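PDB 6LUM: succinate dehydrogenase subunit A from Mycolicibacterium smegmatis MC2 51, which binds FAD and, as the flavoprotein subunit of succinate dehydrogenase, probably oxidises succinate to fumarate and hands the electrons to the iron-sulfur subunit. Local coordinates for residues I2-Y7 with I191-A196; L34-P39 with T218-G223; N160-L165 with A183-T188. One frame throughout, in Å; residues are numbered along the deposited sequence.

How the contacts relate
The three contacts step inward from the surface, their centres about 27, 21 and 12 Å from the chain centre for contacts 1, 3 and 2. Contacts 1 and 3 lie in one mixed sheet, in order 3-6, 191-195, 175-185 and 162-172; each is one of its outer pairs, parallel in contact 1 and antiparallel in contact 3. Contact 1 is partly buried, regular in its backbone bonding and aromatic on one face. Contact 3 is buried and less regularly bonded, and packs mainly through carbon. Contact 2 has no strand pairing: buried charges meet beside FAD, which contact 3 also reaches, through a weak bond from a backbone amide.

Contact 1: I2-Y7 with I191-A196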
loop_
_atom_site.group_PDB
_atom_site.type_symbol
_atom_site.label_atom_id
_atom_site.label_comp_id
_atom_site.label_asym_id
_atom_site.label_seq_id
_atom_site.Cartn_x
_atom_site.Cartn_y
_atom_site.Cartn_z
ATOM N N ILE D 2 -7.323 -36.195 -14.875
ATOM C CA ILE D 2 -8.392 -35.797 -13.972
ATOM C C ILE D 2 -7.837 -35.014 -12.804
ATOM O O ILE D 2 -7.076 -35.545 -12.002
ATOM C CB ILE D 2 -9.172 -36.999 -13.470
ATOM C CG1 ILE D 2 -9.772 -37.753 -14.647
ATOM C CG2 ILE D 2 -10.251 -36.555 -12.515
ATOM C CD1 ILE D 2 -10.749 -38.801 -14.243
ATOM N N GLN D 3 -8.222 -33.752 -12.702
ATOM C CA GLN D 3 -7.702 -32.912 -11.642
ATOM C C GLN D 3 -8.761 -32.679 -10.578
ATOM O O GLN D 3 -9.949 -32.893 -10.794
ATOM C CB GLN D 3 -7.198 -31.606 -12.222
ATOM C CG GLN D 3 -6.438 -31.843 -13.491
ATOM C CD GLN D 3 -5.337 -30.847 -13.696
ATOM O OE1 GLN D 3 -5.009 -30.073 -12.799
ATOM N NE2 GLN D 3 -4.744 -30.866 -14.879
ATOM N N GLU D 4 -8.314 -32.245 -9.406
ATOM C CA GLU D 4 -9.179 -32.133 -8.242
ATOM C C GLU D 4 -9.016 -30.748 -7.643
ATOM O O GLU D 4 -7.888 -30.298 -7.428
ATOM C CB GLU D 4 -8.820 -33.188 -7.196
ATOM C CG GLU D 4 -9.011 -34.639 -7.610
ATOM C CD GLU D 4 -10.450 -35.094 -7.580
ATOM O OE1 GLU D 4 -11.228 -34.554 -6.764
ATOM O OE2 GLU D 4 -10.792 -36.020 -8.349
ATOM N N HIS D 5 -10.132 -30.077 -7.379
ATOM C CA HIS D 5 -10.124 -28.790 -6.715
ATOM C C HIS D 5 -11.086 -28.840 -5.542
ATOM O O HIS D 5 -12.045 -29.609 -5.538
ATOM C CB HIS D 5 -10.521 -27.644 -7.651
ATOM C CG HIS D 5 -9.842 -27.665 -8.986
ATOM N ND1 HIS D 5 -8.919 -26.718 -9.361
ATOM C CD2 HIS D 5 -9.989 -28.487 -10.050
ATOM C CE1 HIS D 5 -8.509 -26.969 -10.590
ATOM N NE2 HIS D 5 -9.144 -28.036 -11.032
ATOM N N ARG D 6 -10.832 -27.996 -4.548
ATOM C CA ARG D 6 -11.655 -27.935 -3.344
ATOM C C ARG D 6 -12.025 -26.483 -3.102
ATOM O O ARG D 6 -11.157 -25.677 -2.761
ATOM C CB ARG D 6 -10.916 -28.503 -2.135
ATOM C CG ARG D 6 -10.803 -30.010 -2.104
ATOM C CD ARG D 6 -11.764 -30.600 -1.102
ATOM N NE ARG D 6 -11.514 -32.017 -0.876
ATOM C CZ ARG D 6 -11.300 -32.553 0.320
ATOM N NH1 ARG D 6 -11.310 -31.787 1.401
ATOM N NH2 ARG D 6 -11.079 -33.853 0.437
ATOM N N TYR D 7 -13.302 -26.155 -3.256
ATOM C CA TYR D 7 -13.787 -24.797 -3.077
ATOM C C TYR D 7 -15.018 -24.818 -2.193
ATOM O O TYR D 7 -15.733 -25.813 -2.132
ATOM C CB TYR D 7 -14.130 -24.138 -4.416
ATOM C CG TYR D 7 -12.925 -23.734 -5.204
ATOM C CD1 TYR D 7 -12.349 -22.500 -5.027
ATOM C CD2 TYR D 7 -12.355 -24.595 -6.115
ATOM C CE1 TYR D 7 -11.248 -22.134 -5.730
ATOM C CE2 TYR D 7 -11.255 -24.236 -6.821
ATOM C CZ TYR D 7 -10.703 -23.005 -6.624
ATOM O OH TYR D 7 -9.595 -22.639 -7.338
ATOM N N ILE D 191 -10.436 -33.420 -17.628
ATOM C CA ILE D 191 -11.609 -33.412 -16.769
ATOM C C ILE D 191 -11.196 -32.892 -15.407
ATOM O O ILE D 191 -10.153 -33.280 -14.876
ATOM C CB ILE D 191 -12.222 -34.816 -16.660
ATOM C CG1 ILE D 191 -12.243 -35.494 -18.021
ATOM C CG2 ILE D 191 -13.609 -34.742 -16.101
ATOM C CD1 ILE D 191 -13.199 -34.883 -18.978
ATOM N N HIS D 192 -11.997 -32.004 -14.843
ATOM C CA HIS D 192 -11.745 -31.464 -13.520
ATOM C C HIS D 192 -12.925 -31.778 -12.627
ATOM O O HIS D 192 -14.065 -31.818 -13.083
ATOM C CB HIS D 192 -11.541 -29.961 -13.545
ATOM C CG HIS D 192 -10.372 -29.519 -14.357
ATOM N ND1 HIS D 192 -9.399 -28.685 -13.861
ATOM C CD2 HIS D 192 -10.023 -29.788 -15.633
ATOM C CE1 HIS D 192 -8.498 -28.461 -14.795
ATOM N NE2 HIS D 192 -8.852 -29.120 -15.880
ATOM N N VAL D 193 -12.649 -31.996 -11.349
ATOM C CA VAL D 193 -13.685 -32.220 -10.356
ATOM C C VAL D 193 -13.550 -31.132 -9.313
ATOM O O VAL D 193 -12.530 -31.056 -8.626
ATOM C CB VAL D 193 -13.576 -33.605 -9.710
ATOM C CG1 VAL D 193 -14.851 -33.927 -8.989
ATOM C CG2 VAL D 193 -13.280 -34.648 -10.752
ATOM N N PHE D 194 -14.562 -30.284 -9.206
ATOM C CA PHE D 194 -14.601 -29.233 -8.203
ATOM C C PHE D 194 -15.483 -29.725 -7.077
ATOM O O PHE D 194 -16.700 -29.797 -7.237
ATOM C CB PHE D 194 -15.157 -27.936 -8.777
ATOM C CG PHE D 194 -14.327 -27.345 -9.865
ATOM C CD1 PHE D 194 -14.391 -27.833 -11.146
ATOM C CD2 PHE D 194 -13.494 -26.292 -9.605
ATOM C CE1 PHE D 194 -13.630 -27.293 -12.129
ATOM C CE2 PHE D 194 -12.740 -25.756 -10.587
ATOM C CZ PHE D 194 -12.806 -26.257 -11.848
ATOM N N HIS D 195 -14.887 -30.082 -5.948
ATOM C CA HIS D 195 -15.667 -30.503 -4.799
ATOM C C HIS D 195 -16.004 -29.282 -3.965
ATOM O O HIS D 195 -15.115 -28.519 -3.584
ATOM C CB HIS D 195 -14.917 -31.551 -3.981
ATOM C CG HIS D 195 -15.180 -32.948 -4.442
ATOM N ND1 HIS D 195 -16.369 -33.598 -4.198
ATOM C CD2 HIS D 195 -14.427 -33.805 -5.172
ATOM C CE1 HIS D 195 -16.336 -34.799 -4.746
ATOM N NE2 HIS D 195 -15.166 -34.952 -5.339
ATOM N N ALA D 196 -17.289 -29.084 -3.710
ATOM C CA ALA D 196 -17.751 -27.859 -3.096
ATOM C C ALA D 196 -18.737 -28.175 -1.990
ATOM O O ALA D 196 -19.174 -29.312 -1.823
ATOM C CB ALA D 196 -18.394 -26.939 -4.125
#
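His-5 holds two aromatic neighbours at once, bonded to one at its rim and stacked on the other by its face. The setting is an outer, parallel pair in the four-stranded mixed sheet of the FAD-binding domain: strand 3-6 runs beside 191-195, the axes 4.7 Å apart at closest. Five backbone hydrogen bonds alternate in direction, from Gln-3 N to Ile-191 O through to Tyr-7 N and His-195 O, with no break in register.

His-5 NE2 lies 2.9 Å from His-192 ND1, a hydrogen bond in which either ring could be the donor. The imidazoles meet rim to rim, neither over the other's face, with planes 17° apart. Phe-194 lies against a face of the same His-5 ring as an offset stack, the centroids 4.4 Å apart and the planes at 9°. With its CG opposite the carbonyl carbon (chi1 -46°), His-5 leans back along its strand, which carries NE2 to His-192 while the ring stays beside its register partner Phe-194.

Gln-3 extends the row on the histidine face. Its CG stands over the His-192 ring, 4.3 Å from the centroid, and its amide lies nearly parallel to that ring; Asp-190 accepts a hydrogen bond from its NE2. On the face with Val-193 and His-195, Glu-4 bends at chi2 across to Val-193, bringing OE2 3.7 Å from CG2 of that valine. The carboxylate is nearly coplanar with the His-195 imidazole, and its OE1 approaches the ring edge at CD2 of His-195, 3.7 Å away.

Contact 2: L34-P39 with T218-G223; sequences LTKLYP and TLTGDG. With FAD (flavin-adenine dinucleotide), chain Y.
In the adenine pocket of the FAD-binding domain, Lys-36 reaches across the cofactor to Asp-222. The lysine chain passes over the adenine face, its CD 3.8 Å from FAD C5A, and bends at chi3 (-75°) to turn the ammonium toward the opposite loop. There NZ forms a salt bridge with Asp-222 OD2 at 3.3 Å, weak as a hydrogen bond, and donates to Thr-218 O, also 3.3 Å away. Asp-222 OD2 accepts as well from the adenine amino group, FAD N6A, at 2.9 Å, consistent with a part in recognising the amino edge of adenine. Lys-36 also pairs with Glu-510, whose carboxylate lies close to Asp-222; the ammonium probably eases the repulsion between these acids. Beside this polar group, Leu-37 CD2 packs on Thr-218 CG2 at 4.0 Å. Segment 34-39 starts in strand 31-35, which lies between strands 9-12 and 157-160 of the parallel sheet, and runs on into a loop, while Asp-222 immediately precedes helix 223-229 and touches Phe-513 of helix 503-527.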
loop_
_atom_site.group_PDB
_atom_site.type_symbol
_atom_site.label_atom_id
_atom_site.label_comp_id
_atom_site.label_asym_id
_atom_site.label_seq_id
_atom_site.Cartn_x
_atom_site.Cartn_y
_atom_site.Cartn_z
ATOM N N LEU D 34 -17.227 -20.978 -13.041
ATOM C CA LEU D 34 -16.944 -21.710 -14.264
ATOM C C LEU D 34 -17.745 -21.106 -15.399
ATOM O O LEU D 34 -18.911 -20.761 -15.222
ATOM C CB LEU D 34 -17.302 -23.188 -14.152
ATOM C CG LEU D 34 -16.916 -23.996 -12.928
ATOM C CD1 LEU D 34 -17.105 -25.445 -13.242
ATOM C CD2 LEU D 34 -15.511 -23.722 -12.558
ATOM N N THR D 35 -17.129 -20.997 -16.564
ATOM C CA THR D 35 -17.781 -20.376 -17.699
ATOM C C THR D 35 -17.407 -21.170 -18.936
ATOM O O THR D 35 -16.268 -21.612 -19.057
ATOM C CB THR D 35 -17.323 -18.931 -17.862
ATOM O OG1 THR D 35 -17.148 -18.335 -16.581
ATOM C CG2 THR D 35 -18.386 -18.147 -18.543
ATOM N N LYS D 36 -18.347 -21.371 -19.847
ATOM C CA LYS D 36 -17.964 -21.912 -21.141
ATOM C C LYS D 36 -17.499 -20.822 -22.086
ATOM O O LYS D 36 -16.996 -21.127 -23.167
ATOM C CB LYS D 36 -19.119 -22.679 -21.768
ATOM C CG LYS D 36 -20.123 -21.803 -22.406
ATOM C CD LYS D 36 -21.414 -22.507 -22.659
ATOM C CE LYS D 36 -21.330 -23.429 -23.809
ATOM N NZ LYS D 36 -22.655 -24.028 -24.068
ATOM N N LEU D 37 -17.642 -19.565 -21.688
ATOM C CA LEU D 37 -17.237 -18.409 -22.466
ATOM C C LEU D 37 -16.306 -17.581 -21.609
ATOM O O LEU D 37 -15.860 -18.010 -20.552
ATOM C CB LEU D 37 -18.437 -17.557 -22.884
ATOM C CG LEU D 37 -19.582 -18.219 -23.631
ATOM C CD1 LEU D 37 -20.838 -17.459 -23.405
ATOM C CD2 LEU D 37 -19.276 -18.269 -25.087
ATOM N N TYR D 38 -16.002 -16.393 -22.070
ATOM C CA TYR D 38 -15.431 -15.419 -21.171
ATOM C C TYR D 38 -16.571 -14.662 -20.506
ATOM O O TYR D 38 -17.654 -14.567 -21.076
ATOM C CB TYR D 38 -14.497 -14.481 -21.918
ATOM C CG TYR D 38 -13.127 -15.078 -22.051
ATOM C CD1 TYR D 38 -12.867 -16.047 -22.991
ATOM C CD2 TYR D 38 -12.110 -14.711 -21.204
ATOM C CE1 TYR D 38 -11.629 -16.611 -23.095
ATOM C CE2 TYR D 38 -10.869 -15.270 -21.305
ATOM C CZ TYR D 38 -10.636 -16.219 -22.252
ATOM O OH TYR D 38 -9.391 -16.777 -22.355
ATOM N N PRO D 39 -16.383 -14.166 -19.288
ATOM C CA PRO D 39 -17.520 -13.602 -18.557
ATOM C C PRO D 39 -18.320 -12.586 -19.339
ATOM O O PRO D 39 -19.545 -12.563 -19.221
ATOM C CB PRO D 39 -16.847 -12.975 -17.342
ATOM C CG PRO D 39 -15.692 -13.796 -17.127
ATOM C CD PRO D 39 -15.182 -14.207 -18.449
ATOM N N THR D 218 -24.556 -20.288 -28.200
ATOM C CA THR D 218 -24.068 -21.035 -27.058
ATOM C C THR D 218 -25.130 -21.233 -25.992
ATOM O O THR D 218 -24.809 -21.694 -24.898
ATOM C CB THR D 218 -22.867 -20.317 -26.461
ATOM O OG1 THR D 218 -23.262 -19.008 -26.058
ATOM C CG2 THR D 218 -21.788 -20.188 -27.487
ATOM N N LEU D 219 -26.379 -20.876 -26.271
ATOM C CA LEU D 219 -27.481 -21.099 -25.342
ATOM C C LEU D 219 -28.205 -22.365 -25.768
ATOM O O LEU D 219 -29.258 -22.331 -26.396
ATOM C CB LEU D 219 -28.426 -19.913 -25.310
ATOM C CG LEU D 219 -27.932 -18.650 -24.634
ATOM C CD1 LEU D 219 -29.097 -17.752 -24.422
ATOM C CD2 LEU D 219 -27.252 -18.970 -23.337
ATOM N N THR D 220 -27.619 -23.499 -25.415
ATOM C CA THR D 220 -28.239 -24.784 -25.691
ATOM C C THR D 220 -29.071 -25.289 -24.525
ATOM O O THR D 220 -30.038 -26.024 -24.733
ATOM C CB THR D 220 -27.169 -25.811 -26.039
ATOM O OG1 THR D 220 -26.342 -26.035 -24.896
ATOM C CG2 THR D 220 -26.313 -25.303 -27.171
ATOM N N GLY D 221 -28.711 -24.914 -23.306
ATOM C CA GLY D 221 -29.453 -25.289 -22.124
ATOM C C GLY D 221 -28.775 -26.454 -21.459
ATOM O O GLY D 221 -29.009 -27.605 -21.825
ATOM N N ASP D 222 -27.952 -26.176 -20.460
ATOM C CA ASP D 222 -27.071 -27.209 -19.952
ATOM C C ASP D 222 -27.228 -27.362 -18.455
ATOM O O ASP D 222 -27.103 -28.467 -17.933
ATOM C CB ASP D 222 -25.629 -26.889 -20.294
ATOM C CG ASP D 222 -25.387 -26.836 -21.779
ATOM O OD1 ASP D 222 -26.162 -27.458 -22.531
ATOM O OD2 ASP D 222 -24.427 -26.162 -22.201
ATOM N N GLY D 223 -27.485 -26.271 -17.745
ATOM C CA GLY D 223 -27.919 -26.412 -16.370
ATOM C C GLY D 223 -29.222 -27.173 -16.287
ATOM O O GLY D 223 -29.384 -28.065 -15.454
HETATM P PA FAD Y . -26.810 -15.713 -19.544
HETATM O O1A FAD Y . -26.373 -14.271 -19.461
HETATM O O2A FAD Y . -27.887 -16.119 -20.521
HETATM O O5B FAD Y . -25.508 -16.617 -19.827
HETATM C C5B FAD Y . -25.292 -17.827 -19.104
HETATM C C4B FAD Y . -23.853 -17.871 -18.608
HETATM O O4B FAD Y . -23.604 -19.114 -17.946
HETATM C C3B FAD Y . -22.869 -17.751 -19.762
HETATM O O3B FAD Y . -22.132 -16.526 -19.644
HETATM C C2B FAD Y . -21.978 -18.984 -19.689
HETATM O O2B FAD Y . -20.591 -18.660 -19.526
HETATM C C1B FAD Y . -22.462 -19.784 -18.488
HETATM N N9A FAD Y . -22.834 -21.156 -18.915
HETATM C C8A FAD Y . -23.936 -21.493 -19.613
HETATM N N7A FAD Y . -23.980 -22.830 -19.842
HETATM C C5A FAD Y . -22.883 -23.373 -19.281
HETATM C C6A FAD Y . -22.310 -24.734 -19.154
HETATM N N6A FAD Y . -22.937 -25.811 -19.685
HETATM N N1A FAD Y . -21.142 -24.864 -18.487
HETATM C C2A FAD Y . -20.509 -23.803 -17.955
HETATM N N3A FAD Y . -20.969 -22.541 -18.033
HETATM C C4A FAD Y . -22.132 -22.265 -18.672
HETATM N N1 FAD Y . -34.115 -9.219 -20.809
HETATM C C2 FAD Y . -34.527 -8.005 -20.364
HETATM O O2 FAD Y . -34.951 -7.909 -19.192
HETATM N N3 FAD Y . -34.499 -6.902 -21.132
HETATM C C4 FAD Y . -34.059 -6.922 -22.396
HETATM O O4 FAD Y . -34.046 -5.879 -23.086
HETATM C C4X FAD Y . -33.590 -8.210 -22.960
HETATM N N5 FAD Y . -33.132 -8.315 -24.227
HETATM C C5X FAD Y . -32.710 -9.506 -24.714
HETATM C C6 FAD Y . -32.242 -9.590 -26.021
HETATM C C7 FAD Y . -31.807 -10.809 -26.528
HETATM C C7M FAD Y . -31.301 -10.897 -27.944
HETATM C C8 FAD Y . -31.840 -12.026 -25.675
HETATM C C8M FAD Y . -31.368 -13.345 -26.228
HETATM C C9 FAD Y . -32.307 -11.947 -24.368
HETATM C C9A FAD Y . -32.742 -10.729 -23.860
HETATM N N10 FAD Y . -33.216 -10.640 -22.536
HETATM C C10 FAD Y . -33.647 -9.387 -22.063
HETATM C "C1'" FAD Y . -33.260 -11.824 -21.675
HETATM C "C2'" FAD Y . -32.307 -11.634 -20.500
HETATM O "O2'" FAD Y . -31.068 -11.094 -20.973
HETATM C "C3'" FAD Y . -32.046 -12.956 -19.789
HETATM O "O3'" FAD Y . -33.124 -13.234 -18.887
HETATM C "C4'" FAD Y . -30.734 -12.909 -19.014
HETATM O "O4'" FAD Y . -29.723 -12.306 -19.830
HETATM C "C5'" FAD Y . -30.290 -14.308 -18.604
HETATM O "O5'" FAD Y . -28.895 -14.296 -18.305
HETATM P P FAD Y . -28.283 -15.301 -17.205
HETATM O O1P FAD Y . -27.482 -14.488 -16.217
HETATM O O2P FAD Y . -29.394 -16.200 -16.717
HETATM O O3P FAD Y . -27.259 -16.190 -18.073
#

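Contact 3: N160-L165 with A183-T188; sequences NEFYAL and AYELAT. With FAD (flavin-adenine dinucleotide), chain Y.
Phe-162 and Glu-185 lie side by side, the glutamate's carbon chain running over one ring face: Glu-185 CB is 4.2 Å from the ring centroid and 18° off its normal. CG of Glu-185 stands opposite its own backbone N (chi1 -171°), and the extended chain carries it to 3.6 Å from Phe-162 CE1. On the other face of the hairpin Tyr-163 CE1 meets Leu-186 CB at 4.0 Å. The antiparallel backbone is unevenly bonded: Leu-186 N to Glu-161 O is straight (168°, 3.1 Å), whereas Tyr-184 N to Tyr-163 O is weak.

Farther out, His-192 and Phe-159 meet Phe-162 edge-to-face, Glu-185 OE1 makes a weak hydrogen bond with His-192 NE2, and Arg-74 of subunit B takes Glu-161 in a salt bridge. An alanine in place of Glu-185 would probably uncover part of the Phe-162 face and deprive His-192 NE2 of that partner. Ala-164 N, on the Phe-162 strand, bonds weakly to FAD N1A (3.3 Å), a backbone link to adenine that probably depends little on the side chain.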
loop_
_atom_site.group_PDB
_atom_site.type_symbol
_atom_site.label_atom_id
_atom_site.label_comp_id
_atom_site.label_asym_id
_atom_site.label_seq_id
_atom_site.Cartn_x
_atom_site.Cartn_y
_atom_site.Cartn_z
ATOM N N ASN D 160 -12.246 -19.909 -17.104
ATOM C CA ASN D 160 -12.862 -19.605 -18.386
ATOM C C ASN D 160 -12.745 -20.783 -19.333
ATOM O O ASN D 160 -11.708 -21.440 -19.401
ATOM C CB ASN D 160 -12.212 -18.381 -19.012
ATOM C CG ASN D 160 -12.209 -17.198 -18.096
ATOM O OD1 ASN D 160 -13.253 -16.651 -17.781
ATOM N ND2 ASN D 160 -11.034 -16.791 -17.665
ATOM N N GLU D 161 -13.819 -21.038 -20.069
ATOM C CA GLU D 161 -13.905 -22.140 -21.019
ATOM C C GLU D 161 -13.771 -23.489 -20.315
ATOM O O GLU D 161 -12.899 -24.299 -20.612
ATOM C CB GLU D 161 -12.883 -21.961 -22.134
ATOM C CG GLU D 161 -13.245 -20.799 -23.019
ATOM C CD GLU D 161 -12.226 -20.521 -24.082
ATOM O OE1 GLU D 161 -11.125 -21.103 -24.019
ATOM O OE2 GLU D 161 -12.529 -19.730 -24.995
ATOM N N PHE D 162 -14.681 -23.708 -19.370
ATOM C CA PHE D 162 -14.828 -24.948 -18.619
ATOM C C PHE D 162 -16.266 -25.408 -18.786
ATOM O O PHE D 162 -17.149 -24.928 -18.081
ATOM C CB PHE D 162 -14.532 -24.738 -17.145
ATOM C CG PHE D 162 -13.112 -24.956 -16.763
ATOM C CD1 PHE D 162 -12.116 -24.184 -17.294
ATOM C CD2 PHE D 162 -12.778 -25.906 -15.842
ATOM C CE1 PHE D 162 -10.817 -24.371 -16.928
ATOM C CE2 PHE D 162 -11.484 -26.088 -15.480
ATOM C CZ PHE D 162 -10.504 -25.317 -16.023
ATOM N N TYR D 163 -16.521 -26.345 -19.680
ATOM C CA TYR D 163 -17.885 -26.814 -19.894
ATOM C C TYR D 163 -18.265 -27.751 -18.763
ATOM O O TYR D 163 -17.949 -28.935 -18.801
ATOM C CB TYR D 163 -18.009 -27.518 -21.236
ATOM C CG TYR D 163 -17.835 -26.620 -22.426
ATOM C CD1 TYR D 163 -16.652 -25.937 -22.636
ATOM C CD2 TYR D 163 -18.843 -26.468 -23.349
ATOM C CE1 TYR D 163 -16.490 -25.124 -23.707
ATOM C CE2 TYR D 163 -18.684 -25.663 -24.431
ATOM C CZ TYR D 163 -17.506 -24.989 -24.606
ATOM O OH TYR D 163 -17.341 -24.171 -25.693
ATOM N N ALA D 164 -18.960 -27.236 -17.755
ATOM C CA ALA D 164 -19.438 -28.078 -16.668
ATOM C C ALA D 164 -20.420 -29.110 -17.186
ATOM O O ALA D 164 -21.528 -28.764 -17.587
ATOM C CB ALA D 164 -20.097 -27.245 -15.577
ATOM N N LEU D 165 -20.033 -30.382 -17.156
ATOM C CA LEU D 165 -20.799 -31.439 -17.793
ATOM C C LEU D 165 -21.638 -32.264 -16.835
ATOM O O LEU D 165 -22.586 -32.911 -17.283
ATOM C CB LEU D 165 -19.865 -32.380 -18.554
ATOM C CG LEU D 165 -19.285 -31.812 -19.839
ATOM C CD1 LEU D 165 -18.342 -32.786 -20.477
ATOM C CD2 LEU D 165 -20.405 -31.469 -20.777
ATOM N N ALA D 183 -16.328 -30.888 -14.666
ATOM C CA ALA D 183 -16.185 -29.950 -15.763
ATOM C C ALA D 183 -15.151 -30.458 -16.752
ATOM O O ALA D 183 -14.357 -31.345 -16.455
ATOM C CB ALA D 183 -15.777 -28.570 -15.250
ATOM N N TYR D 184 -15.142 -29.856 -17.931
ATOM C CA TYR D 184 -14.275 -30.263 -19.028
ATOM C C TYR D 184 -13.546 -29.029 -19.530
ATOM O O TYR D 184 -14.161 -28.144 -20.120
ATOM C CB TYR D 184 -15.096 -30.907 -20.137
ATOM C CG TYR D 184 -14.352 -31.247 -21.398
ATOM C CD1 TYR D 184 -13.896 -32.523 -21.628
ATOM C CD2 TYR D 184 -14.144 -30.302 -22.377
ATOM C CE1 TYR D 184 -13.237 -32.840 -22.779
ATOM C CE2 TYR D 184 -13.480 -30.610 -23.529
ATOM C CZ TYR D 184 -13.030 -31.879 -23.727
ATOM O OH TYR D 184 -12.369 -32.184 -24.885
ATOM N N GLU D 185 -12.243 -28.965 -19.302
ATOM C CA GLU D 185 -11.463 -27.828 -19.761
ATOM C C GLU D 185 -11.299 -27.891 -21.266
ATOM O O GLU D 185 -10.684 -28.820 -21.787
ATOM C CB GLU D 185 -10.103 -27.821 -19.088
ATOM C CG GLU D 185 -9.312 -26.578 -19.347
ATOM C CD GLU D 185 -7.919 -26.653 -18.779
ATOM O OE1 GLU D 185 -7.409 -27.775 -18.613
ATOM O OE2 GLU D 185 -7.329 -25.592 -18.497
ATOM N N LEU D 186 -11.838 -26.899 -21.973
ATOM C CA LEU D 186 -11.767 -26.916 -23.428
ATOM C C LEU D 186 -10.332 -26.852 -23.912
ATOM O O LEU D 186 -9.980 -27.493 -24.900
ATOM C CB LEU D 186 -12.559 -25.752 -24.014
ATOM C CG LEU D 186 -12.412 -25.517 -25.515
ATOM C CD1 LEU D 186 -13.304 -26.433 -26.283
ATOM C CD2 LEU D 186 -12.701 -24.089 -25.866
ATOM N N ALA D 187 -9.483 -26.104 -23.210
ATOM C CA ALA D 187 -8.163 -25.769 -23.730
ATOM C C ALA D 187 -7.200 -26.941 -23.697
ATOM O O ALA D 187 -6.265 -26.985 -24.496
ATOM C CB ALA D 187 -7.578 -24.608 -22.938
ATOM N N THR D 188 -7.384 -27.879 -22.776
ATOM C CA THR D 188 -6.468 -28.995 -22.621
ATOM C C THR D 188 -7.110 -30.354 -22.785
ATOM O O THR D 188 -6.384 -31.330 -22.975
ATOM C CB THR D 188 -5.795 -28.955 -21.247
ATOM O OG1 THR D 188 -6.781 -29.150 -20.238
ATOM C CG2 THR D 188 -5.129 -27.631 -21.022
HETATM P PA FAD Y . -26.810 -15.713 -19.544
HETATM O O1A FAD Y . -26.373 -14.271 -19.461
HETATM O O2A FAD Y . -27.887 -16.119 -20.521
HETATM O O5B FAD Y . -25.508 -16.617 -19.827
HETATM C C5B FAD Y . -25.292 -17.827 -19.104
HETATM C C4B FAD Y . -23.853 -17.871 -18.608
HETATM O O4B FAD Y . -23.604 -19.114 -17.946
HETATM C C3B FAD Y . -22.869 -17.751 -19.762
HETATM O O3B FAD Y . -22.132 -16.526 -19.644
HETATM C C2B FAD Y . -21.978 -18.984 -19.689
HETATM O O2B FAD Y . -20.591 -18.660 -19.526
HETATM C C1B FAD Y . -22.462 -19.784 -18.488
HETATM N N9A FAD Y . -22.834 -21.156 -18.915
HETATM C C8A FAD Y . -23.936 -21.493 -19.613
HETATM N N7A FAD Y . -23.980 -22.830 -19.842
HETATM C C5A FAD Y . -22.883 -23.373 -19.281
HETATM C C6A FAD Y . -22.310 -24.734 -19.154
HETATM N N6A FAD Y . -22.937 -25.811 -19.685
HETATM N N1A FAD Y . -21.142 -24.864 -18.487
HETATM C C2A FAD Y . -20.509 -23.803 -17.955
HETATM N N3A FAD Y . -20.969 -22.541 -18.033
HETATM C C4A FAD Y . -22.132 -22.265 -18.672
HETATM N N1 FAD Y . -34.115 -9.219 -20.809
HETATM C C2 FAD Y . -34.527 -8.005 -20.364
HETATM O O2 FAD Y . -34.951 -7.909 -19.192
HETATM N N3 FAD Y . -34.499 -6.902 -21.132
HETATM C C4 FAD Y . -34.059 -6.922 -22.396
HETATM O O4 FAD Y . -34.046 -5.879 -23.086
HETATM C C4X FAD Y . -33.590 -8.210 -22.960
HETATM N N5 FAD Y . -33.132 -8.315 -24.227
HETATM C C5X FAD Y . -32.710 -9.506 -24.714
HETATM C C6 FAD Y . -32.242 -9.590 -26.021
HETATM C C7 FAD Y . -31.807 -10.809 -26.528
HETATM C C7M FAD Y . -31.301 -10.897 -27.944
HETATM C C8 FAD Y . -31.840 -12.026 -25.675
HETATM C C8M FAD Y . -31.368 -13.345 -26.228
HETATM C C9 FAD Y . -32.307 -11.947 -24.368
HETATM C C9A FAD Y . -32.742 -10.729 -23.860
HETATM N N10 FAD Y . -33.216 -10.640 -22.536
HETATM C C10 FAD Y . -33.647 -9.387 -22.063
HETATM C "C1'" FAD Y . -33.260 -11.824 -21.675
HETATM C "C2'" FAD Y . -32.307 -11.634 -20.500
HETATM O "O2'" FAD Y . -31.068 -11.094 -20.973
HETATM C "C3'" FAD Y . -32.046 -12.956 -19.789
HETATM O "O3'" FAD Y . -33.124 -13.234 -18.887
HETATM C "C4'" FAD Y . -30.734 -12.909 -19.014
HETATM O "O4'" FAD Y . -29.723 -12.306 -19.830
HETATM C "C5'" FAD Y . -30.290 -14.308 -18.604
HETATM O "O5'" FAD Y . -28.895 -14.296 -18.305
HETATM P P FAD Y . -28.283 -15.301 -17.205
HETATM O O1P FAD Y . -27.482 -14.488 -16.217
HETATM O O2P FAD Y . -29.394 -16.200 -16.717
HETATM O O3P FAD Y . -27.259 -16.190 -18.073
#